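Local coordinates for 3-carboxy-cis,cis-muconate cycloisomerase (Acinetobacter calcoaceticus, PDB 1Q5N), which is a largely helical enzyme of the fumarase/aspartase (lyase) superfamily that assembles from four copies of the chain, at residues Ala299-Ala304 with Phe335-Gly340. Numbering follows the deposited sequence.
Sequences ANRVPA and FQLTAG
Leu337 reaches across from helix 323-351 and sets its CD1 methyl against the aliphatic root of Arg301 on helix 290-311. CD1 of Leu337 lies 3.7 Å from CG of Arg301 and 4.0 Å from CB of Arg301, and the two side chains cross at about a right angle, so a methyl meets the flank of the arginine chain. In Arg301, CG stands anti to the backbone N (chi1 -160°) and the chain then bends at chi2 (68°), which takes CD away from the leucine and leaves the guanidinium beside the CD1 methyl; NH1 of Arg301 is its nearest nitrogen, 4.1 Å from CD1 of Leu337 in an oblique approach. The charged end has its partner one turn before Leu337: NH1 makes a salt bridge to Glu333, on the same helix as the leucine.

Both helices belong to the long central bundle characteristic of this superfamily, and Arg301, Val302 and Leu337 are all buried within it.

Val302 supplies the second half of the contact. Its CG2 branch, anti to the carbonyl carbon, packs 3.9 Å from CB of Leu337, and the valine and leucine side chains run alongside one another, pointing opposite ways. Between them they span the 7.4 Å that separates CA of Val302 from CA of Leu337. In the tetramer Arg301 also packs on Leu329 of a second subunit. Next to Leu337, Thr338 places this turn against helix 235-261: its OG1 hydrogen-bonds to Thr248 OG1 there and to Ile334 O in its own helix.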
loop_
_atom_site.group_PDB
_atom_site.type_symbol
_atom_site.label_atom_id
_atom_site.label_comp_id
_atom_site.label_asym_id
_atom_site.label_seq_id
_atom_site.Cartn_x
_atom_site.Cartn_y
_atom_site.Cartn_z
ATOM N N ALA A 299 4.321 -6.311 11.060
ATOM C CA ALA A 299 4.995 -5.103 10.571
ATOM C C ALA A 299 5.012 -4.989 9.024
ATOM O O ALA A 299 5.464 -3.977 8.472
ATOM C CB ALA A 299 6.411 -5.038 11.117
ATOM N N ASN A 300 4.591 -6.059 8.362
ATOM C CA ASN A 300 4.434 -6.146 6.886
ATOM C C ASN A 300 2.930 -5.794 6.580
ATOM O O ASN A 300 2.619 -4.931 5.751
ATOM C CB ASN A 300 4.738 -7.606 6.427
ATOM C CG ASN A 300 4.159 -7.964 5.033
ATOM O OD1 ASN A 300 4.906 -8.444 4.165
ATOM N ND2 ASN A 300 2.857 -7.786 4.827
ATOM N N ARG A 301 2.017 -6.446 7.305
ATOM C CA ARG A 301 0.594 -6.310 7.102
ATOM C C ARG A 301 -0.029 -4.923 7.494
ATOM O O ARG A 301 -0.867 -4.363 6.753
ATOM C CB ARG A 301 -0.042 -7.487 7.850
ATOM C CG ARG A 301 -1.454 -7.900 7.458
ATOM C CD ARG A 301 -1.594 -8.518 6.037
ATOM N NE ARG A 301 -3.014 -8.681 5.644
ATOM C CZ ARG A 301 -3.971 -9.204 6.444
ATOM N NH1 ARG A 301 -3.686 -9.599 7.685
ATOM N NH2 ARG A 301 -5.225 -9.393 6.005
ATOM N N VAL A 302 0.400 -4.352 8.631
ATOM C CA VAL A 302 -0.153 -3.087 9.071
ATOM C C VAL A 302 0.112 -1.960 8.070
ATOM O O VAL A 302 -0.813 -1.182 7.782
ATOM C CB VAL A 302 0.291 -2.749 10.555
ATOM C CG1 VAL A 302 -0.127 -1.337 10.936
ATOM C CG2 VAL A 302 -0.462 -3.697 11.504
ATOM N N PRO A 303 1.348 -1.840 7.522
ATOM C CA PRO A 303 1.588 -0.767 6.532
ATOM C C PRO A 303 0.654 -0.905 5.325
ATOM O O PRO A 303 0.183 0.127 4.770
ATOM C CB PRO A 303 3.049 -0.968 6.125
ATOM C CG PRO A 303 3.689 -1.456 7.466
ATOM C CD PRO A 303 2.618 -2.492 7.908
ATOM N N ALA A 304 0.391 -2.156 4.906
ATOM C CA ALA A 304 -0.529 -2.390 3.776
ATOM C C ALA A 304 -1.943 -1.976 4.185
ATOM O O ALA A 304 -2.614 -1.331 3.425
ATOM C CB ALA A 304 -0.524 -3.878 3.342
ATOM N N PHE A 335 -6.059 -3.151 14.766
ATOM C CA PHE A 335 -6.068 -3.328 16.220
ATOM C C PHE A 335 -5.601 -4.736 16.652
ATOM O O PHE A 335 -4.792 -4.910 17.566
ATOM C CB PHE A 335 -7.485 -3.145 16.765
ATOM C CG PHE A 335 -7.747 -1.780 17.321
ATOM C CD1 PHE A 335 -7.183 -1.403 18.549
ATOM C CD2 PHE A 335 -8.621 -0.893 16.644
ATOM C CE1 PHE A 335 -7.472 -0.167 19.128
ATOM C CE2 PHE A 335 -8.930 0.345 17.188
ATOM C CZ PHE A 335 -8.367 0.721 18.445
ATOM N N GLN A 336 -6.155 -5.748 16.014
ATOM C CA GLN A 336 -5.801 -7.114 16.349
ATOM C C GLN A 336 -4.334 -7.472 16.128
ATOM O O GLN A 336 -3.759 -8.195 16.953
ATOM C CB GLN A 336 -6.690 -8.083 15.582
ATOM C CG GLN A 336 -8.010 -8.305 16.266
ATOM C CD GLN A 336 -8.936 -9.124 15.391
ATOM O OE1 GLN A 336 -9.543 -8.592 14.470
ATOM N NE2 GLN A 336 -9.017 -10.414 15.644
ATOM N N LEU A 337 -3.719 -6.974 15.043
ATOM C CA LEU A 337 -2.305 -7.241 14.762
ATOM C C LEU A 337 -1.410 -6.463 15.721
ATOM O O LEU A 337 -0.349 -6.976 16.146
ATOM C CB LEU A 337 -1.935 -6.890 13.303
ATOM C CG LEU A 337 -2.533 -7.857 12.276
ATOM C CD1 LEU A 337 -2.555 -7.280 10.900
ATOM C CD2 LEU A 337 -1.730 -9.134 12.292
ATOM N N THR A 338 -1.821 -5.238 16.065
ATOM C CA THR A 338 -1.032 -4.407 16.962
ATOM C C THR A 338 -1.019 -4.995 18.392
ATOM O O THR A 338 0.046 -5.090 19.036
ATOM C CB THR A 338 -1.591 -2.960 17.018
ATOM O OG1 THR A 338 -1.556 -2.381 15.717
ATOM C CG2 THR A 338 -0.767 -2.088 17.997
ATOM N N ALA A 339 -2.201 -5.382 18.888
ATOM C CA ALA A 339 -2.323 -5.956 20.235
ATOM C C ALA A 339 -1.569 -7.301 20.217
ATOM O O ALA A 339 -0.863 -7.638 21.172
ATOM C CB ALA A 339 -3.834 -6.154 20.606
ATOM N N GLY A 340 -1.703 -8.067 19.123
ATOM C CA GLY A 340 -0.946 -9.323 19.031
ATOM C C GLY A 340 0.574 -9.078 19.034
ATOM O O GLY A 340 1.347 -9.740 19.737
#